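Local coordinates for putative cell adhesion protein (Parabacteroides distasonis, PDB 3LIU), which probably serves as a fimbrillin of the FimA/Mfa1 family, a subunit of bacterial surface pili that are thought to mediate adhesion, at residues E202-A208 with N305-V311; V240-F244 with I373-P377; E253-K258 with G295-V299. All blocks are in the same frame, centred on the assembly; numbering follows the deposited sequence. Where two conformers were deposited one is given.

Contact 1: E202-A208 with N305-V311; sequences EVFIASA and NHTLLIV
An antiparallel pairing of neighbouring strands within a beta sheet, consistent with the transthyretin-like beta architecture of fimbrillins, joins Phe204 to Ile310 and Ala206 to Leu308. Both are hydrogen-bonded pairs, closed by bonds such as Ile310 N to Phe204 O at 2.8 Å. Val203 with Val311 and Ile205 with Leu309 form the alternating non-hydrogen-bonded pairs. Side chains therefore sort onto two faces. On one, the Phe204 ring lies alongside Ile310, whose CB sits over the ring face 4.1 Å from its centroid; CG2 reaches Phe204 CE1 at 3.6 Å, while CD1 of the same isoleucine bears on CZ. A chi1 of 77° sets Phe204 CG between its own backbone N and carbonyl carbon, and the ring thereby leans across to the neighbouring strand. Tyr332 and Tyr375 also touch the Phe204 side chain. The other face carries Val203, Ile205, Leu309 and Val311, with Val203 CG1 3.9 Å from Leu309 CD1; Leu180 and Ile178 of strand 172-185 lie against it. Past the last pair the chain turns at Ser207, whose OG bonds to Gln261 and to a water that also lies within bonding distance of His306 O. Thr307 OG1 donates to Ser207 O at 2.7 Å, approaching from above the carbonyl plane, 35° out of it.

Contact 2: V240-F244 with I373-P377; sequences VGLLF and IPYDP
Phe244, Tyr375 and Pro374 carry this junction between two loops, one following strand 238-240 and the other linking strands 358-366 and 383-391. Pro374 sets its CG squarely over the Phe244 ring, 3.6 Å from the centroid and only 7° off the ring normal, a CH-pi contact in which all six ring carbons share. The Tyr375 ring meets Phe244 obliquely, its plane turned 85° from that of the phenylalanine, and Phe244 CD1 comes to 4.0 Å from Tyr375 CE2. The phenolic OH lies at the Phe244 edge, near the ring plane, and touches Val240 CG2 at 3.4 Å; this methyl stands anti to the valine's backbone N. That hydroxyl donates to a water 2.7 Å from Tyr375 OH, and the water in turn donates a hydrogen bond to Leu242 O. Tyr332 of strand 326-336 packs against both Phe244 and Pro374. Replacing Phe244 by an alanine would probably leave Pro374 CG without its aromatic face and open a gap beside the tyrosine ring. Cohesion between the loops is thus mainly apolar and aromatic, and the water is the polar link that joins the tyrosine hydroxyl to a backbone carbonyl across the contact.

Contact 3: E253-K258 with G295-V299; sequences EGSYKK and GESNV
Lys258 reaches across to the backbone of 297-298, and its ammonium group grips two successive carbonyls. NZ lies 2.9 Å from Ser297 O, in the carbonyl plane and at a C=O...N angle of 155°. It is equally close, 2.9 Å, to Asn298 O, but there it stands above the carbonyl, 55° out of its plane. A weak third bond runs from NZ back to Gly254 O, so the lysine ties its own loop to the facing one through main-chain oxygens, which probably help to stabilise its positive charge. Along the way the aliphatic chain, bent at chi2 (-57°) and extended beyond, runs antiparallel alongside the Glu296 side chain, with Lys258 CG 3.8 Å from Glu296 CG, and Lys258 CE rests against Val299 CG2 at 3.9 Å. Asn298 O is also approached by Ser255 CA at 3.4 Å in a CA-H...O contact.

The lysine follows directly on a type I beta turn, Gly254 to Lys257, in the loop between strands 238-240 and 262-263; Gly254 N bonds to Lys257 O at 2.9 Å, while the turn's own bond, Lys257 N to Gly254 O, is weak. Beyond this first shell, Glu296 OE1 is bonded to the hydroxyl of Tyr235, whose side chain also touches Lys258. The Glu253 side chain takes two positions; in one of them its OE2 accepts from Gly259 N and comes to 4.1 Å from Glu296 OE2, an approach of like charges that is therefore doubtful.

The three contacts lie on one side of the chain's centre and lead outward from the paired strands of contact 1 through the loops. Contacts 1 and 2, with centres about 8 Å apart, join through Gly241 N, 3.0 Å from Ile205 O, and through the Tyr375 ring, whose CE1 packs 3.5 Å from Ile310 CD1. Contact 3, centred about 12 Å from contact 2, meets it where Tyr256 N lies 2.9 Å from Tyr375 O and Ser255 OG 2.6 Å from Asp376 OD1. Asn305 closes the circuit: its OD1, 2.8 Å from Lys258 N, connects contacts 1 and 3 across about 15 Å between centres. Segment 253-258 thus touches both other contacts.

Contact 1: E202-A208 with N305-V311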
ATOM      1  N   GLU A 202       3.342 -21.485  -5.123  1.00 14.71           N
ATOM      2  CA  GLU A 202       3.909 -20.134  -4.976  1.00 16.11           C
ATOM      3  C   GLU A 202       2.835 -19.061  -5.213  1.00 13.15           C
ATOM      4  O   GLU A 202       1.899 -19.248  -5.999  1.00 14.57           O
ATOM      5  CB  GLU A 202       5.077 -19.943  -5.978  1.00 17.63           C
ATOM      6  CG  GLU A 202       5.833 -18.598  -5.890  1.00 19.53           C
ATOM      7  CD  GLU A 202       7.040 -18.637  -4.953  1.00 31.86           C
ATOM      8  OE1 GLU A 202       7.310 -19.707  -4.379  1.00 29.73           O
ATOM      9  OE2 GLU A 202       7.735 -17.606  -4.790  1.00 30.44           O
ATOM     10  N   VAL A 203       2.984 -17.931  -4.529  1.00 13.02           N
ATOM     11  CA  VAL A 203       2.200 -16.747  -4.784  1.00 12.45           C
ATOM     12  C   VAL A 203       3.153 -15.574  -4.959  1.00 14.03           C
ATOM     13  O   VAL A 203       4.148 -15.459  -4.223  1.00 15.90           O
ATOM     14  CB  VAL A 203       1.232 -16.471  -3.613  1.00 15.21           C
ATOM     15  CG1 VAL A 203       0.313 -15.301  -3.941  1.00 12.23           C
ATOM     16  CG2 VAL A 203       0.391 -17.739  -3.284  1.00 17.16           C
ATOM     17  N   PHE A 204       2.918 -14.722  -5.947  1.00 11.29           N
ATOM     18  CA  PHE A 204       3.737 -13.511  -6.073  1.00 12.56           C
ATOM     19  C   PHE A 204       2.999 -12.338  -6.688  1.00 13.42           C
ATOM     20  O   PHE A 204       1.918 -12.499  -7.269  1.00 11.18           O
ATOM     21  CB  PHE A 204       5.107 -13.793  -6.765  1.00 12.15           C
ATOM     22  CG  PHE A 204       5.053 -13.959  -8.280  1.00  9.74           C
ATOM     23  CD1 PHE A 204       4.602 -15.121  -8.845  1.00 11.67           C
ATOM     24  CD2 PHE A 204       5.492 -12.943  -9.117  1.00 12.40           C
ATOM     25  CE1 PHE A 204       4.574 -15.296 -10.225  1.00 11.12           C
ATOM     26  CE2 PHE A 204       5.473 -13.090 -10.510  1.00 14.43           C
ATOM     27  CZ  PHE A 204       5.032 -14.283 -11.066  1.00 14.18           C
ATOM     28  N   ILE A 205       3.592 -11.154  -6.521  1.00 11.54           N
ATOM     29  CA  ILE A 205       3.001  -9.927  -7.006  1.00 10.97           C
ATOM     30  C   ILE A 205       3.859  -9.343  -8.118  1.00 12.30           C
ATOM     31  O   ILE A 205       5.094  -9.400  -8.025  1.00 12.13           O
ATOM     32  CB  ILE A 205       2.908  -8.872  -5.869  1.00 12.38           C
ATOM     33  CG1 ILE A 205       2.115  -9.413  -4.687  1.00 14.38           C
ATOM     34  CG2 ILE A 205       2.321  -7.520  -6.412  1.00  9.31           C
ATOM     35  CD1 ILE A 205       0.693  -9.884  -4.972  1.00 14.37           C
ATOM     36  N   ALA A 206       3.222  -8.810  -9.162  1.00  9.64           N
ATOM     37  CA  ALA A 206       3.949  -8.154 -10.286  1.00 11.61           C
ATOM     38  C   ALA A 206       3.374  -6.756 -10.487  1.00 10.93           C
ATOM     39  O   ALA A 206       2.223  -6.516 -10.164  1.00  9.78           O
ATOM     40  CB  ALA A 206       3.829  -8.987 -11.589  1.00  8.75           C
ATOM     41  N   SER A 207       4.151  -5.832 -11.043  1.00 11.73           N
ATOM     42  CA  SER A 207       3.706  -4.454 -11.213  1.00  9.83           C
ATOM     43  C   SER A 207       3.170  -3.785  -9.955  1.00 11.69           C
ATOM     44  O   SER A 207       2.182  -3.061 -10.007  1.00  9.66           O
ATOM     45  CB  SER A 207       2.673  -4.318 -12.348  1.00 15.07           C
ATOM     46  OG  SER A 207       3.238  -4.780 -13.565  1.00 11.32           O
ATOM     47  N   ALA A 208       3.877  -3.976  -8.838  1.00 12.11           N
ATOM     48  CA  ALA A 208       3.648  -3.210  -7.607  1.00  9.36           C
ATOM     49  C   ALA A 208       4.351  -1.875  -7.800  1.00  9.52           C
ATOM     50  O   ALA A 208       5.553  -1.861  -8.088  1.00 12.48           O
ATOM     51  CB  ALA A 208       4.258  -3.966  -6.385  1.00  5.41           C
ATOM     52  N   ASN A 305       0.022  -2.223 -16.827  1.00 11.05           N
ATOM     53  CA  ASN A 305       0.834  -2.730 -15.701  1.00 10.43           C
ATOM     54  C   ASN A 305       0.097  -2.437 -14.402  1.00  9.66           C
ATOM     55  O   ASN A 305       0.599  -1.793 -13.476  1.00  8.51           O
ATOM     56  CB  ASN A 305       2.249  -2.107 -15.654  1.00 10.36           C
ATOM     57  CG  ASN A 305       3.308  -2.922 -16.441  1.00 16.85           C
ATOM     58  OD1 ASN A 305       2.998  -3.972 -17.030  1.00 10.69           O
ATOM     59  ND2 ASN A 305       4.591  -2.413 -16.456  1.00 12.52           N
ATOM     60  N   HIS A 306      -1.130  -2.925 -14.345  1.00 11.00           N
ATOM     61  CA  HIS A 306      -1.841  -2.998 -13.085  1.00  9.91           C
ATOM     62  C   HIS A 306      -1.181  -4.038 -12.236  1.00 11.47           C
ATOM     63  O   HIS A 306      -0.599  -4.993 -12.760  1.00  7.89           O
ATOM     64  CB  HIS A 306      -3.276  -3.383 -13.355  1.00 10.88           C
ATOM     65  CG  HIS A 306      -4.061  -2.274 -13.961  1.00 13.95           C
ATOM     66  ND1 HIS A 306      -4.304  -1.098 -13.287  1.00 13.87           N
ATOM     67  CD2 HIS A 306      -4.642  -2.147 -15.174  1.00 14.05           C
ATOM     68  CE1 HIS A 306      -5.015  -0.298 -14.061  1.00 17.03           C
ATOM     69  NE2 HIS A 306      -5.218  -0.904 -15.215  1.00 10.09           N
ATOM     70  N   THR A 307      -1.268  -3.861 -10.928  1.00 11.63           N
ATOM     71  CA  THR A 307      -0.690  -4.814  -9.993  1.00 11.65           C
ATOM     72  C   THR A 307      -1.411  -6.152 -10.101  1.00 12.69           C
ATOM     73  O   THR A 307      -2.654  -6.186 -10.115  1.00 11.87           O
ATOM     74  CB  THR A 307      -0.796  -4.271  -8.573  1.00 13.31           C
ATOM     75  OG1 THR A 307      -0.086  -3.039  -8.517  1.00 10.56           O
ATOM     76  CG2 THR A 307      -0.236  -5.212  -7.541  1.00  6.81           C
ATOM     77  N   LEU A 308      -0.614  -7.222 -10.231  1.00 10.92           N
ATOM     78  CA  LEU A 308      -1.130  -8.586 -10.406  1.00 11.21           C
ATOM     79  C   LEU A 308      -0.785  -9.390  -9.184  1.00 12.08           C
ATOM     80  O   LEU A 308       0.317  -9.241  -8.624  1.00 13.67           O
ATOM     81  CB  LEU A 308      -0.490  -9.287 -11.641  1.00 12.67           C
ATOM     82  CG  LEU A 308      -0.520  -8.551 -12.982  1.00 12.34           C
ATOM     83  CD1 LEU A 308       0.185  -9.327 -14.096  1.00  6.98           C
ATOM     84  CD2 LEU A 308      -1.939  -8.181 -13.442  1.00 10.87           C
ATOM     85  N   LEU A 309      -1.720 -10.262  -8.803  1.00 10.33           N
ATOM     86  CA  LEU A 309      -1.441 -11.399  -7.997  1.00 10.84           C
ATOM     87  C   LEU A 309      -1.412 -12.611  -8.896  1.00 12.17           C
ATOM     88  O   LEU A 309      -2.375 -12.905  -9.631  1.00 11.98           O
ATOM     89  CB  LEU A 309      -2.454 -11.567  -6.842  1.00 10.49           C
ATOM     90  CG  LEU A 309      -2.127 -12.785  -5.948  1.00 12.35           C
ATOM     91  CD1 LEU A 309      -2.335 -12.515  -4.470  1.00 16.97           C
ATOM     92  CD2 LEU A 309      -2.873 -14.047  -6.384  1.00 15.44           C
ATOM     93  N   ILE A 310      -0.292 -13.323  -8.842  1.00 11.21           N
ATOM     94  CA  ILE A 310      -0.098 -14.512  -9.659  1.00 10.62           C
ATOM     95  C   ILE A 310       0.192 -15.722  -8.771  1.00 13.37           C
ATOM     96  O   ILE A 310       1.065 -15.654  -7.865  1.00 12.13           O
ATOM     97  CB  ILE A 310       1.078 -14.296 -10.656  1.00 10.73           C
ATOM     98  CG1 ILE A 310       0.877 -13.005 -11.449  1.00 13.43           C
ATOM     99  CG2 ILE A 310       1.235 -15.525 -11.670  1.00 10.08           C
ATOM    100  CD1 ILE A 310       2.016 -12.683 -12.472  1.00  7.86           C
ATOM    101  N   VAL A 311      -0.563 -16.810  -8.982  1.00 13.02           N
ATOM    102  CA  VAL A 311      -0.311 -18.085  -8.316  1.00 14.25           C
ATOM    103  C   VAL A 311       0.254 -19.132  -9.274  1.00 13.24           C
ATOM    104  O   VAL A 311      -0.010 -19.101 -10.489  1.00 15.56           O
ATOM    105  CB  VAL A 311      -1.558 -18.635  -7.587  1.00 16.54           C
ATOM    106  CG1 VAL A 311      -2.217 -17.498  -6.717  1.00 15.35           C
ATOM    107  CG2 VAL A 311      -2.534 -19.180  -8.564  1.00 13.66           C
TER
HETATM  108  O   HOH W   1       1.173  -6.102 -14.846  1.00 10.24           O

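Contact 2: V240-F244 with I373-P377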
ATOM      1  N   VAL A 240       8.524  -6.458  -8.424  1.00 11.68           N
ATOM      2  CA  VAL A 240       8.044  -7.758  -8.800  1.00 12.11           C
ATOM      3  C   VAL A 240       8.759  -8.802  -7.944  1.00 13.96           C
ATOM      4  O   VAL A 240       9.968  -8.679  -7.648  1.00 13.96           O
ATOM      5  CB  VAL A 240       8.222  -8.062 -10.323  1.00 12.35           C
ATOM      6  CG1 VAL A 240       9.731  -8.162 -10.752  1.00 11.16           C
ATOM      7  CG2 VAL A 240       7.477  -9.313 -10.691  1.00 13.39           C
ATOM      8  N   GLY A 241       8.026  -9.848  -7.574  1.00 12.83           N
ATOM      9  CA  GLY A 241       8.531 -10.835  -6.604  1.00 10.59           C
ATOM     10  C   GLY A 241       9.548 -11.841  -7.126  1.00 13.26           C
ATOM     11  O   GLY A 241      10.392 -12.362  -6.362  1.00 11.39           O
ATOM     12  N   LEU A 242       9.467 -12.109  -8.425  1.00 12.71           N
ATOM     13  CA  LEU A 242      10.352 -13.040  -9.108  1.00 13.03           C
ATOM     14  C   LEU A 242      10.786 -12.492 -10.466  1.00 11.43           C
ATOM     15  O   LEU A 242      10.053 -11.709 -11.091  1.00 15.01           O
ATOM     16  CB  LEU A 242       9.608 -14.376  -9.346  1.00 15.11           C
ATOM     17  CG  LEU A 242       9.178 -15.128  -8.092  1.00 17.06           C
ATOM     18  CD1 LEU A 242       8.089 -16.177  -8.438  1.00 11.23           C
ATOM     19  CD2 LEU A 242      10.395 -15.707  -7.395  1.00 10.92           C
ATOM     20  N   LEU A 243      11.965 -12.931 -10.921  1.00 12.59           N
ATOM     21  CA  LEU A 243      12.456 -12.650 -12.257  1.00 14.77           C
ATOM     22  C   LEU A 243      12.447 -13.950 -13.088  1.00 16.58           C
ATOM     23  O   LEU A 243      12.569 -15.041 -12.562  1.00 16.10           O
ATOM     24  CB  LEU A 243      13.854 -12.045 -12.224  1.00 15.38           C
ATOM     25  CG  LEU A 243      14.038 -10.759 -11.425  1.00 18.21           C
ATOM     26  CD1 LEU A 243      15.568 -10.351 -11.313  1.00  6.13           C
ATOM     27  CD2 LEU A 243      13.228  -9.676 -12.074  1.00 18.51           C
ATOM     28  N   PHE A 244      12.265 -13.819 -14.395  1.00 18.26           N
ATOM     29  CA  PHE A 244      12.197 -14.983 -15.270  1.00 22.97           C
ATOM     30  C   PHE A 244      13.263 -14.851 -16.367  1.00 27.13           C
ATOM     31  O   PHE A 244      13.936 -13.811 -16.483  1.00 28.06           O
ATOM     32  CB  PHE A 244      10.761 -15.163 -15.804  1.00 21.28           C
ATOM     33  CG  PHE A 244       9.770 -15.457 -14.721  1.00 20.39           C
ATOM     34  CD1 PHE A 244       9.136 -14.426 -14.035  1.00 17.57           C
ATOM     35  CD2 PHE A 244       9.535 -16.773 -14.312  1.00 19.32           C
ATOM     36  CE1 PHE A 244       8.238 -14.714 -12.988  1.00 16.16           C
ATOM     37  CE2 PHE A 244       8.658 -17.043 -13.271  1.00 17.30           C
ATOM     38  CZ  PHE A 244       8.006 -16.008 -12.624  1.00 17.04           C
ATOM     39  N   ILE A 373       3.776 -20.146 -18.496  1.00 16.17           N
ATOM     40  CA  ILE A 373       4.535 -18.914 -18.336  1.00 15.54           C
ATOM     41  C   ILE A 373       3.669 -17.855 -17.595  1.00 16.36           C
ATOM     42  O   ILE A 373       2.416 -17.901 -17.640  1.00 16.91           O
ATOM     43  CB  ILE A 373       5.147 -18.447 -19.683  1.00 16.34           C
ATOM     44  CG1 ILE A 373       4.055 -18.014 -20.685  1.00 19.78           C
ATOM     45  CG2 ILE A 373       6.023 -19.625 -20.351  1.00 12.05           C
ATOM     46  CD1 ILE A 373       4.617 -17.486 -22.013  1.00 16.51           C
ATOM     47  N   PRO A 374       4.325 -16.960 -16.839  1.00 12.74           N
ATOM     48  CA  PRO A 374       3.570 -16.107 -15.939  1.00 13.65           C
ATOM     49  C   PRO A 374       2.841 -14.951 -16.573  1.00 13.21           C
ATOM     50  O   PRO A 374       1.797 -14.550 -16.070  1.00 14.29           O
ATOM     51  CB  PRO A 374       4.641 -15.597 -14.963  1.00 15.24           C
ATOM     52  CG  PRO A 374       5.945 -15.671 -15.759  1.00 14.50           C
ATOM     53  CD  PRO A 374       5.774 -16.934 -16.533  1.00 14.77           C
ATOM     54  N   TYR A 375       3.346 -14.395 -17.663  1.00 12.71           N
ATOM     55  CA  TYR A 375       2.821 -13.110 -18.128  1.00 11.37           C
ATOM     56  C   TYR A 375       2.074 -13.179 -19.440  1.00 11.49           C
ATOM     57  O   TYR A 375       1.837 -12.159 -20.075  1.00 11.70           O
ATOM     58  CB  TYR A 375       3.963 -12.121 -18.226  1.00 11.99           C
ATOM     59  CG  TYR A 375       4.709 -11.932 -16.916  1.00 13.30           C
ATOM     60  CD1 TYR A 375       4.027 -11.840 -15.706  1.00 12.79           C
ATOM     61  CD2 TYR A 375       6.089 -11.846 -16.889  1.00 16.74           C
ATOM     62  CE1 TYR A 375       4.686 -11.637 -14.515  1.00 15.35           C
ATOM     63  CE2 TYR A 375       6.770 -11.650 -15.692  1.00 13.45           C
ATOM     64  CZ  TYR A 375       6.061 -11.529 -14.508  1.00 12.60           C
ATOM     65  OH  TYR A 375       6.709 -11.314 -13.323  1.00 13.04           O
ATOM     66  N   ASP A 376       1.713 -14.381 -19.851  1.00 13.64           N
ATOM     67  CA  ASP A 376       0.751 -14.583 -20.964  1.00 17.77           C
ATOM     68  C   ASP A 376      -0.094 -15.815 -20.669  1.00 19.42           C
ATOM     69  O   ASP A 376       0.375 -16.735 -20.000  1.00 20.48           O
ATOM     70  CB  ASP A 376       1.466 -14.823 -22.291  1.00 17.17           C
ATOM     71  CG  ASP A 376       1.944 -13.544 -22.939  1.00 14.52           C
ATOM     72  OD1 ASP A 376       1.131 -12.651 -23.234  1.00 15.92           O
ATOM     73  OD2 ASP A 376       3.154 -13.419 -23.132  1.00 22.51           O
ATOM     74  N   PRO A 377      -1.350 -15.847 -21.152  1.00 21.46           N
ATOM     75  CA  PRO A 377      -2.166 -17.049 -20.955  1.00 19.72           C
ATOM     76  C   PRO A 377      -1.897 -18.039 -22.087  1.00 22.27           C
ATOM     77  O   PRO A 377      -1.313 -17.665 -23.091  1.00 21.23           O
ATOM     78  CB  PRO A 377      -3.597 -16.505 -21.069  1.00 19.25           C
ATOM     79  CG  PRO A 377      -3.454 -15.412 -22.097  1.00 19.19           C
ATOM     80  CD  PRO A 377      -2.147 -14.748 -21.718  1.00 20.74           C
TER
HETATM   81  O   HOH W   2       9.315 -10.614 -13.494  1.00 16.92           O

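Contact 3: E253-K258 with G295-V299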
ATOM      1  N   GLU A 253       8.577 -10.819 -19.563  1.00 15.82           N
ATOM      2  CA  GLU A 253       7.633  -9.827 -20.043  0.50 17.31           C
ATOM      3  C   GLU A 253       6.574 -10.630 -20.807  1.00 16.52           C
ATOM      4  O   GLU A 253       6.848 -11.768 -21.241  1.00 16.24           O
ATOM      5  CB  GLU A 253       8.378  -8.851 -20.964  0.50 19.55           C
ATOM      6  CG  GLU A 253       7.671  -7.549 -21.299  0.50 27.19           C
ATOM      7  CD  GLU A 253       8.637  -6.443 -21.705  0.50 23.03           C
ATOM      8  OE1 GLU A 253       9.851  -6.720 -21.721  0.50 31.82           O
ATOM      9  OE2 GLU A 253       8.187  -5.305 -21.987  0.50 14.77           O
ATOM     10  N   GLY A 254       5.388 -10.053 -20.982  1.00 16.51           N
ATOM     11  CA  GLY A 254       4.345 -10.609 -21.834  1.00 14.29           C
ATOM     12  C   GLY A 254       3.179  -9.644 -21.999  1.00 13.98           C
ATOM     13  O   GLY A 254       3.273  -8.473 -21.643  1.00 15.13           O
ATOM     14  N   SER A 255       2.055 -10.114 -22.521  1.00 13.89           N
ATOM     15  CA  SER A 255       0.855  -9.234 -22.633  1.00 12.82           C
ATOM     16  C   SER A 255       0.353  -8.727 -21.254  1.00 12.06           C
ATOM     17  O   SER A 255      -0.239  -7.657 -21.145  1.00 12.34           O
ATOM     18  CB  SER A 255      -0.278  -9.941 -23.399  1.00 15.84           C
ATOM     19  OG  SER A 255      -0.786 -11.039 -22.657  1.00 15.58           O
ATOM     20  N   TYR A 256       0.660  -9.463 -20.198  1.00 12.14           N
ATOM     21  CA  TYR A 256       0.199  -9.126 -18.880  1.00 11.27           C
ATOM     22  C   TYR A 256       1.114  -8.177 -18.065  1.00 14.07           C
ATOM     23  O   TYR A 256       0.688  -7.626 -17.056  1.00 10.99           O
ATOM     24  CB  TYR A 256      -0.004 -10.412 -18.099  1.00 15.90           C
ATOM     25  CG  TYR A 256      -1.186 -11.293 -18.501  1.00 13.75           C
ATOM     26  CD1 TYR A 256      -2.171 -10.854 -19.369  1.00 13.78           C
ATOM     27  CD2 TYR A 256      -1.345 -12.555 -17.923  1.00 13.84           C
ATOM     28  CE1 TYR A 256      -3.274 -11.647 -19.663  1.00 18.37           C
ATOM     29  CE2 TYR A 256      -2.446 -13.366 -18.227  1.00 15.89           C
ATOM     30  CZ  TYR A 256      -3.407 -12.900 -19.071  1.00 13.94           C
ATOM     31  OH  TYR A 256      -4.505 -13.672 -19.371  1.00 23.54           O
ATOM     32  N   LYS A 257       2.368  -8.004 -18.486  1.00 10.91           N
ATOM     33  CA  LYS A 257       3.383  -7.395 -17.636  1.00 10.76           C
ATOM     34  C   LYS A 257       4.497  -6.912 -18.537  1.00 11.58           C
ATOM     35  O   LYS A 257       5.150  -7.738 -19.225  1.00 10.78           O
ATOM     36  CB  LYS A 257       3.902  -8.436 -16.629  1.00 10.73           C
ATOM     37  CG  LYS A 257       4.976  -8.002 -15.662  1.00 11.25           C
ATOM     38  CD  LYS A 257       6.379  -8.045 -16.211  1.00 15.15           C
ATOM     39  CE  LYS A 257       7.422  -7.986 -15.102  1.00 16.90           C
ATOM     40  NZ  LYS A 257       8.841  -8.094 -15.657  1.00 15.71           N
ATOM     41  N   LYS A 258       4.699  -5.589 -18.566  1.00 10.88           N
ATOM     42  CA  LYS A 258       5.718  -4.975 -19.399  1.00 11.12           C
ATOM     43  C   LYS A 258       6.888  -4.492 -18.574  1.00 12.84           C
ATOM     44  O   LYS A 258       6.737  -4.132 -17.401  1.00 12.43           O
ATOM     45  CB  LYS A 258       5.146  -3.809 -20.226  1.00  9.26           C
ATOM     46  CG  LYS A 258       4.068  -4.206 -21.212  1.00 19.31           C
ATOM     47  CD  LYS A 258       4.570  -5.297 -22.199  1.00 22.08           C
ATOM     48  CE  LYS A 258       3.589  -5.658 -23.257  1.00 25.96           C
ATOM     49  NZ  LYS A 258       4.175  -6.705 -24.181  1.00 23.75           N
ATOM     50  N   GLY A 295       4.305   3.466 -26.787  1.00 15.37           N
ATOM     51  CA  GLY A 295       4.871   2.699 -27.870  1.00 19.96           C
ATOM     52  C   GLY A 295       5.169   1.244 -27.608  1.00 21.16           C
ATOM     53  O   GLY A 295       5.863   0.595 -28.395  1.00 20.71           O
ATOM     54  N   GLU A 296       4.637   0.709 -26.517  1.00 21.41           N
ATOM     55  CA  GLU A 296       4.875  -0.710 -26.176  1.00 22.61           C
ATOM     56  C   GLU A 296       3.948  -1.538 -27.104  1.00 21.80           C
ATOM     57  O   GLU A 296       2.871  -1.069 -27.441  1.00 22.54           O
ATOM     58  CB  GLU A 296       4.577  -0.874 -24.669  1.00 22.67           C
ATOM     59  CG  GLU A 296       5.328  -1.913 -23.923  1.00 28.93           C
ATOM     60  CD  GLU A 296       6.819  -1.666 -23.804  1.00 25.90           C
ATOM     61  OE1 GLU A 296       7.302  -0.966 -22.870  1.00 21.32           O
ATOM     62  OE2 GLU A 296       7.517  -2.234 -24.641  1.00 32.38           O
ATOM     63  N   SER A 297       4.386  -2.704 -27.586  1.00 19.53           N
ATOM     64  CA  SER A 297       3.520  -3.602 -28.333  1.00 20.95           C
ATOM     65  C   SER A 297       2.931  -4.679 -27.451  1.00 21.29           C
ATOM     66  O   SER A 297       3.423  -4.957 -26.354  1.00 19.65           O
ATOM     67  CB  SER A 297       4.266  -4.274 -29.491  1.00 21.77           C
ATOM     68  OG  SER A 297       4.324  -3.375 -30.594  1.00 31.36           O
ATOM     69  N   ASN A 298       1.844  -5.238 -27.943  1.00 19.89           N
ATOM     70  CA  ASN A 298       1.206  -6.394 -27.354  1.00 22.22           C
ATOM     71  C   ASN A 298       0.902  -6.199 -25.880  1.00 20.15           C
ATOM     72  O   ASN A 298       1.395  -6.931 -25.071  1.00 18.44           O
ATOM     73  CB  ASN A 298       2.080  -7.636 -27.568  1.00 23.78           C
ATOM     74  CG  ASN A 298       1.372  -8.929 -27.185  1.00 24.56           C
ATOM     75  OD1 ASN A 298       0.147  -9.047 -27.303  1.00 33.86           O
ATOM     76  ND2 ASN A 298       2.143  -9.900 -26.703  1.00 25.29           N
ATOM     77  N   VAL A 299       0.093  -5.186 -25.585  1.00 19.14           N
ATOM     78  CA  VAL A 299      -0.281  -4.792 -24.258  1.00 18.79           C
ATOM     79  C   VAL A 299      -1.752  -5.178 -24.023  1.00 19.16           C
ATOM     80  O   VAL A 299      -2.655  -4.652 -24.703  1.00 17.18           O
ATOM     81  CB  VAL A 299      -0.197  -3.230 -24.083  1.00 18.36           C
ATOM     82  CG1 VAL A 299      -0.692  -2.783 -22.654  1.00 14.36           C
ATOM     83  CG2 VAL A 299       1.213  -2.744 -24.306  1.00 14.30           C
TER